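Local coordinates for methionine-binding protein (Coxiella burnetii, PDB 3TQW) that binds methionine and, as the substrate-binding lipoprotein of an ABC transporter, probably hands it to the membrane permease for uptake, at residues Glu114-Leu119 with Leu189-Asn194; Gly87-Lys92 with Ala179-Ser184; Gly12-Leu17 with Phe82-Gly87. One frame throughout, in Å; residues are numbered along the deposited sequence. Where two conformers were deposited one is given.

Interaction 1: residues Glu114-Leu119 with Leu189-Asn194; sequences EARALL and LTEGPN. With MET (methionine), chain C.
Arg116, on helix 111-123, and Glu191, just after strand 189-190, are joined by a salt bridge of two hydrogen bonds. Arg116 grips side-on. Its NE donates to Glu191 OE2 at 2.7 Å, and its NH2 donates to Glu191 OE1 at 2.8 Å. Both bonds are nearly straight. They come in on the syn side of each oxygen but tilted out of the carboxylate plane. The oxygens sit close to the guanidinium plane, but the carboxylate is twisted against it, with the two planes 29° apart. Arg116 spans the distance because its CG is anti to the backbone N (chi1 174°) and the chain stays extended to NE. This is the tight part of the contact. Even the aliphatic stem is close, with Arg116 CG 3.1 Å from Glu191 OE2.

Next to these direct bonds the two segments are linked through a water. It donates to Arg116 O at 2.8 Å and to Glu191 OE2 at 2.7 Å. Tyr197 touches both side chains, and Glu191 OE1 also accepts from Met86 N. Arg116 belongs to the methionine pocket. Its NH1 donates to OXT of the bound methionine at 2.8 Å, with a bent N-H...O angle of 134°. Glu191 is therefore a second-shell residue. It fixes the rotation of the guanidinium through NE and NH2, and its negative charge probably stabilises the cation that meets the ligand carboxylate.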
ATOM      1  N   GLU A 114      -7.132   7.116   1.857  1.00 13.61           N
ATOM      2  CA  GLU A 114      -7.769   7.954   2.861  1.00 14.32           C
ATOM      3  C   GLU A 114      -8.994   7.238   3.412  1.00 15.07           C
ATOM      4  O   GLU A 114      -9.183   7.176   4.620  1.00 17.15           O
ATOM      5  CB  GLU A 114      -8.165   9.325   2.303  1.00 15.14           C
ATOM      6  CG  GLU A 114      -8.986  10.129   3.303  1.00 18.34           C
ATOM      7  CD  GLU A 114      -8.905  11.616   3.071  1.00 24.60           C
ATOM      8  OE1 GLU A 114      -9.446  12.368   3.907  1.00 26.67           O
ATOM      9  OE2 GLU A 114      -8.296  12.036   2.060  1.00 25.31           O
ATOM     10  N   ALA A 115      -9.822   6.695   2.523  1.00 16.78           N
ATOM     11  CA  ALA A 115     -10.977   5.916   2.949  1.00 18.64           C
ATOM     12  C   ALA A 115     -10.511   4.739   3.807  1.00 14.83           C
ATOM     13  O   ALA A 115     -11.118   4.410   4.825  1.00 17.96           O
ATOM     14  CB  ALA A 115     -11.770   5.426   1.741  1.00 18.66           C
ATOM     15  N   ARG A 116      -9.421   4.117   3.388  1.00 14.88           N
ATOM     16  CA  ARG A 116      -8.853   2.982   4.098  1.00 15.04           C
ATOM     17  C   ARG A 116      -8.461   3.356   5.520  1.00 16.56           C
ATOM     18  O   ARG A 116      -8.743   2.618   6.460  1.00 16.99           O
ATOM     19  CB  ARG A 116      -7.626   2.457   3.345  1.00 16.17           C
ATOM     20  CG  ARG A 116      -6.848   1.358   4.079  1.00 17.35           C
ATOM     21  CD  ARG A 116      -5.618   0.970   3.274  1.00 17.75           C
ATOM     22  NE  ARG A 116      -4.999  -0.270   3.737  1.00 15.53           N
ATOM     23  CZ  ARG A 116      -3.923  -0.811   3.176  1.00 16.95           C
ATOM     24  NH1 ARG A 116      -3.359  -0.212   2.139  1.00 14.08           N
ATOM     25  NH2 ARG A 116      -3.410  -1.946   3.647  1.00 14.23           N
ATOM     26  N   ALA A 117      -7.798   4.500   5.664  1.00 14.57           N
ATOM     27  CA  ALA A 117      -7.335   4.962   6.965  1.00 15.58           C
ATOM     28  C   ALA A 117      -8.508   5.319   7.872  1.00 18.02           C
ATOM     29  O   ALA A 117      -8.454   5.099   9.083  1.00 16.95           O
ATOM     30  CB  ALA A 117      -6.418   6.155   6.803  1.00 11.93           C
ATOM     31  N   LEU A 118      -9.562   5.887   7.291  1.00 16.02           N
ATOM     32  CA  LEU A 118     -10.749   6.225   8.071  1.00 18.40           C
ATOM     33  C   LEU A 118     -11.435   4.962   8.588  1.00 20.33           C
ATOM     34  O   LEU A 118     -11.925   4.923   9.722  1.00 23.33           O
ATOM     35  CB  LEU A 118     -11.719   7.081   7.252  1.00 19.16           C
ATOM     36  CG  LEU A 118     -11.228   8.507   6.999  1.00 21.74           C
ATOM     37  CD1 LEU A 118     -12.172   9.251   6.062  1.00 23.09           C
ATOM     38  CD2 LEU A 118     -11.064   9.252   8.325  1.00 19.50           C
ATOM     39  N   LEU A 119     -11.446   3.921   7.762  1.00 19.27           N
ATOM     40  CA  LEU A 119     -11.987   2.633   8.169  1.00 21.77           C
ATOM     41  C   LEU A 119     -11.189   2.045   9.324  1.00 22.45           C
ATOM     42  O   LEU A 119     -11.754   1.425  10.225  1.00 22.00           O
ATOM     43  CB  LEU A 119     -12.018   1.663   6.990  1.00 22.89           C
ATOM     44  CG  LEU A 119     -13.169   1.862   6.001  1.00 27.34           C
ATOM     45  CD1 LEU A 119     -12.929   1.082   4.714  1.00 26.10           C
ATOM     46  CD2 LEU A 119     -14.500   1.470   6.638  1.00 27.78           C
ATOM     47  N   LEU A 189      -2.125  -0.451  16.443  1.00 26.60           N
ATOM     48  CA  LEU A 189      -3.203  -1.256  15.877  1.00 26.13           C
ATOM     49  C   LEU A 189      -2.988  -1.398  14.373  1.00 24.72           C
ATOM     50  O   LEU A 189      -2.517  -0.462  13.727  1.00 24.05           O
ATOM     51  CB  LEU A 189      -4.550  -0.575  16.128  1.00 28.74           C
ATOM     52  CG  LEU A 189      -5.779  -1.249  15.513  1.00 29.49           C
ATOM     53  CD1 LEU A 189      -6.060  -2.606  16.169  1.00 31.03           C
ATOM     54  CD2 LEU A 189      -7.002  -0.353  15.601  1.00 27.84           C
ATOM     55  N   THR A 190      -3.326  -2.557  13.814  1.00 20.65           N
ATOM     56  CA  THR A 190      -3.283  -2.730  12.360  1.00 24.26           C
ATOM     57  C   THR A 190      -4.575  -3.346  11.836  1.00 26.76           C
ATOM     58  O   THR A 190      -5.344  -3.944  12.593  1.00 24.71           O
ATOM     59  CB  THR A 190      -2.120  -3.640  11.910  1.00 26.03           C
ATOM     60  OG1 THR A 190      -2.404  -4.994  12.281  1.00 29.29           O
ATOM     61  CG2 THR A 190      -0.807  -3.207  12.545  1.00 25.70           C
ATOM     62  N   GLU A 191      -4.806  -3.202  10.535  1.00 25.15           N
ATOM     63  CA  GLU A 191      -5.912  -3.874   9.872  1.00 22.79           C
ATOM     64  C   GLU A 191      -5.789  -5.372  10.059  1.00 24.34           C
ATOM     65  O   GLU A 191      -4.720  -5.877  10.400  1.00 25.85           O
ATOM     66  CB  GLU A 191      -5.876  -3.610   8.365  1.00 23.37           C
ATOM     67  CG  GLU A 191      -6.007  -2.165   7.926  1.00 17.79           C
ATOM     68  CD  GLU A 191      -5.761  -2.019   6.432  1.00 17.96           C
ATOM     69  OE1 GLU A 191      -4.843  -2.691   5.914  1.00 17.35           O
ATOM     70  OE2 GLU A 191      -6.487  -1.249   5.775  1.00 18.95           O
ATOM     71  N   GLY A 192      -6.885  -6.081   9.809  1.00 27.45           N
ATOM     72  CA  GLY A 192      -6.850  -7.526   9.712  1.00 31.37           C
ATOM     73  C   GLY A 192      -6.307  -7.942   8.355  1.00 33.72           C
ATOM     74  O   GLY A 192      -6.146  -7.105   7.465  1.00 28.68           O
ATOM     75  N   PRO A 193      -6.024  -9.243   8.187  1.00 36.15           N
ATOM     76  CA  PRO A 193      -5.413  -9.769   6.962  1.00 35.11           C
ATOM     77  C   PRO A 193      -6.396  -9.913   5.803  1.00 35.08           C
ATOM     78  O   PRO A 193      -5.967 -10.001   4.651  1.00 35.04           O
ATOM     79  CB  PRO A 193      -4.916 -11.150   7.392  1.00 38.35           C
ATOM     80  CG  PRO A 193      -5.865 -11.561   8.475  1.00 40.25           C
ATOM     81  CD  PRO A 193      -6.196 -10.287   9.214  1.00 39.33           C
ATOM     82  N   ASN A 194      -7.690  -9.932   6.097  1.00 35.52           N
ATOM     83  CA  ASN A 194      -8.697 -10.184   5.069  1.00 41.02           C
ATOM     84  C   ASN A 194      -9.366  -8.920   4.546  1.00 38.51           C
ATOM     85  O   ASN A 194     -10.591  -8.820   4.513  1.00 44.08           O
ATOM     86  CB  ASN A 194      -9.753 -11.163   5.588  1.00 49.65           C
ATOM     87  CG  ASN A 194      -9.152 -12.485   6.017  1.00 58.50           C
ATOM     88  OD1 ASN A 194      -9.384 -12.955   7.133  1.00 64.25           O
ATOM     89  ND2 ASN A 194      -8.364 -13.090   5.135  1.00 59.61           N
TER
HETATM   90  N   MET C 238       1.845  -0.902  -0.852  1.00 12.50           N
HETATM   91  CA  MET C 238       0.774   0.030  -0.475  1.00 13.36           C
HETATM   92  C   MET C 238      -0.131  -0.632   0.560  1.00 15.66           C
HETATM   93  O   MET C 238      -0.395  -1.830   0.466  1.00 14.93           O
HETATM   94  CB  MET C 238      -0.034   0.428  -1.719  1.00 16.00           C
HETATM   95  CG  MET C 238      -1.159   1.442  -1.485  1.00 10.90           C
HETATM   96  SD  MET C 238      -2.045   1.839  -3.015  1.00  6.26           S
HETATM   97  CE  MET C 238      -0.737   2.673  -3.913  1.00 13.85           C
HETATM   98  OXT MET C 238      -0.613  -0.005   1.507  1.00 15.45           O
HETATM   99  O   HOH W   1      -8.777  -0.208   6.637  0.79 11.30           O

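Interaction 2: residues Gly87-Lys92 with Ala179-Ser184; sequences GLYSKK and AGLSPS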
ATOM      1  N   GLY A  87      -0.932   0.058   9.564  1.00 16.53           N
ATOM      2  CA  GLY A  87      -0.845   0.321  10.989  1.00 17.86           C
ATOM      3  C   GLY A  87      -1.129   1.767  11.351  1.00 21.36           C
ATOM      4  O   GLY A  87      -1.044   2.659  10.501  1.00 19.04           O
ATOM      5  N   LEU A  88      -1.490   1.991  12.614  1.00 19.84           N
ATOM      6  CA  LEU A  88      -1.587   3.329  13.171  1.00 17.07           C
ATOM      7  C   LEU A  88      -0.377   3.529  14.072  1.00 21.62           C
ATOM      8  O   LEU A  88      -0.094   2.690  14.928  1.00 23.39           O
ATOM      9  CB  LEU A  88      -2.872   3.480  13.989  1.00 17.35           C
ATOM     10  CG  LEU A  88      -4.192   3.286  13.251  1.00 16.86           C
ATOM     11  CD1 LEU A  88      -5.354   3.260  14.240  1.00 18.01           C
ATOM     12  CD2 LEU A  88      -4.382   4.392  12.224  1.00 18.66           C
ATOM     13  N   TYR A  89       0.335   4.634  13.880  1.00 21.32           N
ATOM     14  CA  TYR A  89       1.600   4.852  14.570  1.00 20.88           C
ATOM     15  C   TYR A  89       1.614   6.181  15.306  1.00 21.02           C
ATOM     16  O   TYR A  89       0.900   7.107  14.943  1.00 19.78           O
ATOM     17  CB  TYR A  89       2.759   4.839  13.575  1.00 20.42           C
ATOM     18  CG  TYR A  89       2.848   3.581  12.741  1.00 21.43           C
ATOM     19  CD1 TYR A  89       3.645   2.519  13.144  1.00 20.87           C
ATOM     20  CD2 TYR A  89       2.146   3.461  11.548  1.00 19.77           C
ATOM     21  CE1 TYR A  89       3.738   1.369  12.393  1.00 22.63           C
ATOM     22  CE2 TYR A  89       2.233   2.310  10.781  1.00 17.82           C
ATOM     23  CZ  TYR A  89       3.032   1.266  11.210  1.00 20.02           C
ATOM     24  OH  TYR A  89       3.136   0.109  10.466  1.00 18.56           O
ATOM     25  N   SER A  90       2.448   6.276  16.332  1.00 21.45           N
ATOM     26  CA  SER A  90       2.596   7.523  17.064  1.00 25.47           C
ATOM     27  C   SER A  90       3.954   7.594  17.742  1.00 25.82           C
ATOM     28  O   SER A  90       4.539   6.568  18.084  1.00 24.86           O
ATOM     29  CB  SER A  90       1.488   7.670  18.110  1.00 24.65           C
ATOM     30  OG  SER A  90       1.696   8.819  18.911  1.00 21.98           O
ATOM     31  N   LYS A  91       4.452   8.813  17.916  1.00 26.07           N
ATOM     32  CA  LYS A  91       5.624   9.055  18.743  1.00 28.54           C
ATOM     33  C   LYS A  91       5.219   9.855  19.978  1.00 31.66           C
ATOM     34  O   LYS A  91       6.071  10.371  20.701  1.00 35.13           O
ATOM     35  CB  LYS A  91       6.708   9.794  17.953  1.00 27.89           C
ATOM     36  CG  LYS A  91       7.458   8.910  16.971  1.00 35.17           C
ATOM     37  CD  LYS A  91       8.162   9.718  15.893  1.00 41.10           C
ATOM     38  CE  LYS A  91       9.152  10.710  16.479  1.00 46.71           C
ATOM     39  NZ  LYS A  91       9.860  11.463  15.403  1.00 49.86           N
ATOM     40  N   LYS A  92       3.913   9.950  20.219  1.00 27.85           N
ATOM     41  CA  LYS A  92       3.411  10.718  21.358  1.00 31.05           C
ATOM     42  C   LYS A  92       2.569   9.885  22.337  1.00 31.93           C
ATOM     43  O   LYS A  92       2.441  10.242  23.505  1.00 34.59           O
ATOM     44  CB  LYS A  92       2.630  11.953  20.884  1.00 29.58           C
ATOM     45  CG  LYS A  92       3.465  12.963  20.090  1.00 28.55           C
ATOM     46  CD  LYS A  92       2.672  14.229  19.801  1.00 32.03           C
ATOM     47  CE  LYS A  92       3.377  15.142  18.797  1.00 35.81           C
ATOM     48  NZ  LYS A  92       4.693  15.649  19.283  1.00 38.38           N
ATOM     49  N   ALA A 179      11.082   4.258   7.520  1.00 22.96           N
ATOM     50  CA  ALA A 179      11.137   5.263   8.580  1.00 23.74           C
ATOM     51  C   ALA A 179      11.498   4.646   9.929  1.00 25.94           C
ATOM     52  O   ALA A 179      11.483   5.325  10.952  1.00 24.80           O
ATOM     53  CB  ALA A 179       9.816   6.028   8.675  1.00 22.72           C
ATOM     54  N   GLY A 180      11.837   3.359   9.925  1.00 21.78           N
ATOM     55  CA  GLY A 180      12.181   2.668  11.152  1.00 21.08           C
ATOM     56  C   GLY A 180      10.972   2.210  11.945  1.00 24.06           C
ATOM     57  O   GLY A 180      11.096   1.828  13.109  1.00 26.32           O
ATOM     58  N   LEU A 181       9.799   2.240  11.318  1.00 22.16           N
ATOM     59  CA  LEU A 181       8.567   1.825  11.983  1.00 25.79           C
ATOM     60  C   LEU A 181       8.127   0.441  11.512  1.00 30.15           C
ATOM     61  O   LEU A 181       7.955   0.205  10.315  1.00 31.96           O
ATOM     62  CB  LEU A 181       7.445   2.835  11.729  1.00 24.08           C
ATOM     63  CG  LEU A 181       7.678   4.290  12.151  1.00 23.27           C
ATOM     64  CD1 LEU A 181       6.537   5.156  11.644  1.00 24.42           C
ATOM     65  CD2 LEU A 181       7.817   4.414  13.662  1.00 25.90           C
ATOM     66  N   SER A 182       7.939  -0.468  12.462  1.00 26.84           N
ATOM     67  CA  SER A 182       7.488  -1.819  12.154  1.00 25.40           C
ATOM     68  C   SER A 182       6.014  -1.991  12.502  1.00 24.79           C
ATOM     69  O   SER A 182       5.599  -1.688  13.621  1.00 25.92           O
ATOM     70  CB  SER A 182       8.328  -2.839  12.926  1.00 30.87           C
ATOM     71  OG  SER A 182       7.642  -4.071  13.059  1.00 32.12           O
ATOM     72  N   PRO A 183       5.217  -2.476  11.542  1.00 22.91           N
ATOM     73  CA  PRO A 183       3.793  -2.754  11.745  1.00 23.98           C
ATOM     74  C   PRO A 183       3.556  -3.714  12.908  1.00 28.83           C
ATOM     75  O   PRO A 183       2.619  -3.519  13.680  1.00 26.99           O
ATOM     76  CB  PRO A 183       3.380  -3.428  10.435  1.00 24.60           C
ATOM     77  CG  PRO A 183       4.358  -2.939   9.435  1.00 23.41           C
ATOM     78  CD  PRO A 183       5.646  -2.755  10.160  1.00 23.30           C
ATOM     79  N   SER A 184       4.393  -4.741  13.020  1.00 30.14           N
ATOM     80  CA  SER A 184       4.266  -5.729  14.089  1.00 33.79           C
ATOM     81  C   SER A 184       4.726  -5.194  15.441  1.00 36.21           C
ATOM     82  O   SER A 184       4.135  -5.507  16.479  1.00 38.14           O
ATOM     83  CB  SER A 184       5.067  -6.992  13.748  1.00 37.38           C
ATOM     84  OG  SER A 184       4.584  -7.605  12.565  1.00 39.83           O
TER
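Tyr89 and Leu181 both hold CG anti to the carbonyl carbon, beside the backbone N (chi1 -56° and -58°), and this brings the two side chains alongside each other. They run in opposite directions. Strand 87-89 belongs to the mixed sheet of the second lobe of a periplasmic binding protein fold, where it lies between strands 168-171 and 189-190. Segment 179-184, part of the loop that leads from helix 173-176 to strand 189-190, packs on it.

Gly180, with positive phi, is the C-prime residue of a Schellman motif. The motif ends the helix, with Leu181 N bonded to Ala176 O. The chain then passes along the tyrosine. Tyr89 CE1 lies 4.0 Å from Leu181 CB, an oblique approach. Further back, Tyr89 CG is 4.2 Å from Leu181 CD1. The carbonyl of Ser182 comes to the ring edge, in the ring plane, with its O 3.8 Å from Tyr89 CE1. No hydrogen bond joins the two segments, so the contact is packing. Ile171 of the neighbouring strand and Ala176 of the helix also touch Tyr89.

Lys92 N donates to Ser90 OG at 2.8 Å, which makes an ST turn. Ser182 OG bonds to Arg185 N, just beyond its segment. The bound methionine is about 10 Å from the Tyr89 side chain, between nearest atoms. At the end of that side chain the hydroxyl lies against the proline: Tyr89 OH is 3.2 Å from Pro183 CA and 3.4 Å from Pro183 CG.

Interaction 3: residues Gly12-Leu17 with Phe82-Gly87; sequences GPETQL and FVYPMG. With MET (methionine), chain C.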
ATOM      1  N   GLY A  12      12.122   1.416  -2.232  1.00 16.64           N
ATOM      2  CA  GLY A  12      11.978   1.021  -0.840  1.00 13.14           C
ATOM      3  C   GLY A  12      11.908  -0.494  -0.714  1.00 14.70           C
ATOM      4  O   GLY A  12      12.420  -1.212  -1.576  1.00 11.64           O
ATOM      5  N   PRO A  13      11.262  -0.986   0.358  1.00 17.05           N
ATOM      6  CA  PRO A  13      11.190  -2.416   0.699  1.00 16.91           C
ATOM      7  C   PRO A  13      10.565  -3.264  -0.406  1.00 15.70           C
ATOM      8  O   PRO A  13      10.995  -4.403  -0.610  1.00 15.88           O
ATOM      9  CB  PRO A  13      10.272  -2.450   1.929  1.00 18.00           C
ATOM     10  CG  PRO A  13      10.181  -1.059   2.415  1.00 19.89           C
ATOM     11  CD  PRO A  13      10.479  -0.147   1.281  1.00 18.33           C
ATOM     12  N   GLU A  14       9.553  -2.739  -1.093  1.00  9.22           N
ATOM     13  CA  GLU A  14       8.904  -3.512  -2.154  1.00  9.93           C
ATOM     14  C   GLU A  14       9.805  -3.692  -3.375  1.00 11.44           C
ATOM     15  O   GLU A  14       9.684  -4.669  -4.113  1.00 13.36           O
ATOM     16  CB  GLU A  14       7.559  -2.897  -2.543  1.00 13.73           C
ATOM     17  CG  GLU A  14       6.551  -2.927  -1.397  1.00 13.16           C
ATOM     18  CD  GLU A  14       5.262  -2.208  -1.724  1.00 18.99           C
ATOM     19  OE1 GLU A  14       5.058  -1.839  -2.900  1.00 20.58           O
ATOM     20  OE2 GLU A  14       4.453  -2.014  -0.796  1.00 20.00           O
ATOM     21  N   THR A  15      10.699  -2.738  -3.590  1.00 11.17           N
ATOM     22  CA  THR A  15      11.687  -2.867  -4.647  1.00 11.41           C
ATOM     23  C   THR A  15      12.679  -3.971  -4.295  1.00 11.56           C
ATOM     24  O   THR A  15      13.116  -4.715  -5.172  1.00 14.28           O
ATOM     25  CB  THR A  15      12.406  -1.528  -4.913  1.00 13.68           C
ATOM     26  OG1 THR A  15      11.469  -0.607  -5.493  1.00 13.18           O
ATOM     27  CG2 THR A  15      13.574  -1.717  -5.882  1.00 14.02           C
ATOM     28  N   GLN A  16      13.025  -4.090  -3.012  1.00 12.11           N
ATOM     29  CA  GLN A  16      13.885  -5.191  -2.570  1.00 10.82           C
ATOM     30  C   GLN A  16      13.200  -6.523  -2.833  1.00 11.00           C
ATOM     31  O   GLN A  16      13.828  -7.473  -3.296  1.00 15.38           O
ATOM     32  CB  GLN A  16      14.228  -5.072  -1.084  1.00 11.43           C
ATOM     33  CG  GLN A  16      15.076  -3.862  -0.751  1.00 14.08           C
ATOM     34  CD  GLN A  16      15.433  -3.777   0.722  1.00 19.12           C
ATOM     35  OE1 GLN A  16      15.386  -2.703   1.313  1.00 20.85           O
ATOM     36  NE2 GLN A  16      15.802  -4.907   1.316  1.00 14.81           N
ATOM     37  N   LEU A  17      11.909  -6.585  -2.532  1.00 11.15           N
ATOM     38  CA  LEU A  17      11.136  -7.786  -2.790  1.00 11.72           C
ATOM     39  C   LEU A  17      11.194  -8.114  -4.281  1.00 12.16           C
ATOM     40  O   LEU A  17      11.411  -9.264  -4.673  1.00 13.42           O
ATOM     41  CB  LEU A  17       9.684  -7.605  -2.330  1.00 12.84           C
ATOM     42  CG  LEU A  17       8.817  -8.857  -2.476  1.00 15.41           C
ATOM     43  CD1 LEU A  17       9.264  -9.910  -1.467  1.00 16.17           C
ATOM     44  CD2 LEU A  17       7.345  -8.529  -2.290  1.00 20.63           C
ATOM     45  N   PHE A  82       0.914  -9.548  -2.199  1.00 16.49           N
ATOM     46  CA  PHE A  82       0.777  -9.612  -0.754  1.00 18.60           C
ATOM     47  C   PHE A  82      -0.184  -8.537  -0.292  1.00 18.16           C
ATOM     48  O   PHE A  82      -0.358  -7.520  -0.964  1.00 17.68           O
ATOM     49  CB  PHE A  82       2.132  -9.379  -0.066  1.00 17.90           C
ATOM     50  CG  PHE A  82       3.187 -10.387  -0.429  1.00 20.33           C
ATOM     51  CD1 PHE A  82       3.436 -11.472   0.394  1.00 21.69           C
ATOM     52  CD2 PHE A  82       3.937 -10.241  -1.583  1.00 16.26           C
ATOM     53  CE1 PHE A  82       4.402 -12.399   0.063  1.00 21.99           C
ATOM     54  CE2 PHE A  82       4.906 -11.169  -1.921  1.00 15.97           C
ATOM     55  CZ  PHE A  82       5.143 -12.246  -1.097  1.00 17.76           C
ATOM     56  N   VAL A  83      -0.823  -8.763   0.847  0.59 17.62           N
ATOM     57  CA  VAL A  83      -1.525  -7.690   1.531  0.59 17.11           C
ATOM     58  C   VAL A  83      -0.624  -7.194   2.657  0.59 17.75           C
ATOM     59  O   VAL A  83       0.049  -7.985   3.320  0.59 16.99           O
ATOM     60  CB  VAL A  83      -2.890  -8.141   2.086  0.59 18.76           C
ATOM     61  CG1 VAL A  83      -2.727  -9.327   3.024  0.59 16.30           C
ATOM     62  CG2 VAL A  83      -3.589  -6.982   2.791  0.59 20.33           C
ATOM     63  N   TYR A  84      -0.596  -5.880   2.852  1.00 16.03           N
ATOM     64  CA  TYR A  84       0.273  -5.263   3.847  1.00 15.16           C
ATOM     65  C   TYR A  84      -0.586  -4.501   4.851  1.00 15.75           C
ATOM     66  O   TYR A  84      -0.808  -3.301   4.690  1.00 17.73           O
ATOM     67  CB  TYR A  84       1.260  -4.293   3.184  1.00 14.72           C
ATOM     68  CG  TYR A  84       2.152  -4.906   2.124  1.00 16.75           C
ATOM     69  CD1 TYR A  84       3.311  -5.596   2.474  1.00 16.13           C
ATOM     70  CD2 TYR A  84       1.853  -4.767   0.770  1.00 16.88           C
ATOM     71  CE1 TYR A  84       4.142  -6.149   1.505  1.00 16.34           C
ATOM     72  CE2 TYR A  84       2.679  -5.320  -0.207  1.00 16.86           C
ATOM     73  CZ  TYR A  84       3.821  -6.009   0.169  1.00 17.81           C
ATOM     74  OH  TYR A  84       4.644  -6.558  -0.793  1.00 15.78           O
ATOM     75  N   PRO A  85      -1.085  -5.198   5.887  1.00 20.41           N
ATOM     76  CA  PRO A  85      -2.021  -4.573   6.826  1.00 20.22           C
ATOM     77  C   PRO A  85      -1.507  -3.246   7.355  1.00 18.15           C
ATOM     78  O   PRO A  85      -0.415  -3.183   7.924  1.00 20.02           O
ATOM     79  CB  PRO A  85      -2.125  -5.606   7.950  1.00 18.99           C
ATOM     80  CG  PRO A  85      -1.921  -6.902   7.253  1.00 19.88           C
ATOM     81  CD  PRO A  85      -0.859  -6.620   6.207  1.00 20.14           C
HETATM   82  N   MSE A  86      -2.301  -2.198   7.162  1.00 17.23           N
HETATM   83  CA  MSE A  86      -1.913  -0.840   7.535  1.00 17.05           C
HETATM   84  C   MSE A  86      -1.955  -0.614   9.044  1.00 19.01           C
HETATM   85  O   MSE A  86      -2.900  -1.036   9.725  1.00 15.79           O
HETATM   86  CB  MSE A  86      -2.821   0.171   6.823  1.00 14.31           C
HETATM   87  CG  MSE A  86      -2.650   1.608   7.285  1.00 18.37           C
HETATM   88 SE   MSE A  86      -3.882   2.807   6.357  1.00 23.56          SE
HETATM   89  CE  MSE A  86      -2.901   3.008   4.687  1.00 16.53           C
ATOM     90  N   GLY A  87      -0.932   0.058   9.564  1.00 16.53           N
ATOM     91  CA  GLY A  87      -0.845   0.321  10.989  1.00 17.86           C
ATOM     92  C   GLY A  87      -1.129   1.767  11.351  1.00 21.36           C
ATOM     93  O   GLY A  87      -1.044   2.659  10.501  1.00 19.04           O
TER
HETATM   94  N   MET C 238       1.845  -0.902  -0.852  1.00 12.50           N
HETATM   95  CA  MET C 238       0.774   0.030  -0.475  1.00 13.36           C
HETATM   96  C   MET C 238      -0.131  -0.632   0.560  1.00 15.66           C
HETATM   97  O   MET C 238      -0.395  -1.830   0.466  1.00 14.93           O
HETATM   98  CB  MET C 238      -0.034   0.428  -1.719  1.00 16.00           C
HETATM   99  CG  MET C 238      -1.159   1.442  -1.485  1.00 10.90           C
HETATM  100  SD  MET C 238      -2.045   1.839  -3.015  1.00  6.26           S
HETATM  101  CE  MET C 238      -0.737   2.673  -3.913  1.00 13.85           C
HETATM  102  OXT MET C 238      -0.613  -0.005   1.507  1.00 15.45           O
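Tyr84 meets Glu14, Leu17 and the bound methionine along its length. Its CB is 4.0 Å from the carboxylate O of the methionine. At the ring edge, Tyr84 CD2 lies 3.7 Å from the same oxygen. One bond further out, Tyr84 CE2 is 3.8 Å from Glu14 OE2, which sits over one face of the ring. The Glu14 carboxylate and the ring are nearly parallel, with planes 14° apart. At the tip, Tyr84 OH touches Leu17 CD2 at 3.7 Å.

The contact lies in the first lobe of the periplasmic binding protein fold. Helix 13-29, with Gly12 as its N-cap, packs against strand 75-83 and the residues after it. Those residues lead on toward the sheet of the second lobe. Glu14 and Tyr84 both line the methionine pocket, and Glu14 OE2 is 2.8 Å from the methionine N. The glutamate reaches the ligand with an extended chain beyond CG. Phe233 meets the Tyr84 ring, their planes about 50° apart.

Away from the ligand the contact is apolar. Leu17 has CG anti to the backbone N (chi1 -176°), which turns CD2 toward both the Tyr84 hydroxyl and the Phe82 ring. Leu17 CD2 approaches that ring obliquely, 3.6 Å from Phe82 CE2.

Overall arrangement
From the N terminus, interaction 3 closes first. It brings 82-87 back to 12-17 across 64 residues and packs helix 13-29 against the end of strand 75-83. The chain then enters the second lobe, and interaction 2 opens at Gly87, which it shares with interaction 3. Interaction 1 opens at 114-119 before interaction 2 closes at 179-184, and itself closes at 189-194, so these two loops cross. Both follow interaction 3 in series. Strands 87-89 and 189-190 are sheet neighbours, joining interactions 1 and 2 through Leu88 and Leu189. Interactions 1 and 3 both touch methionine, one from each lobe.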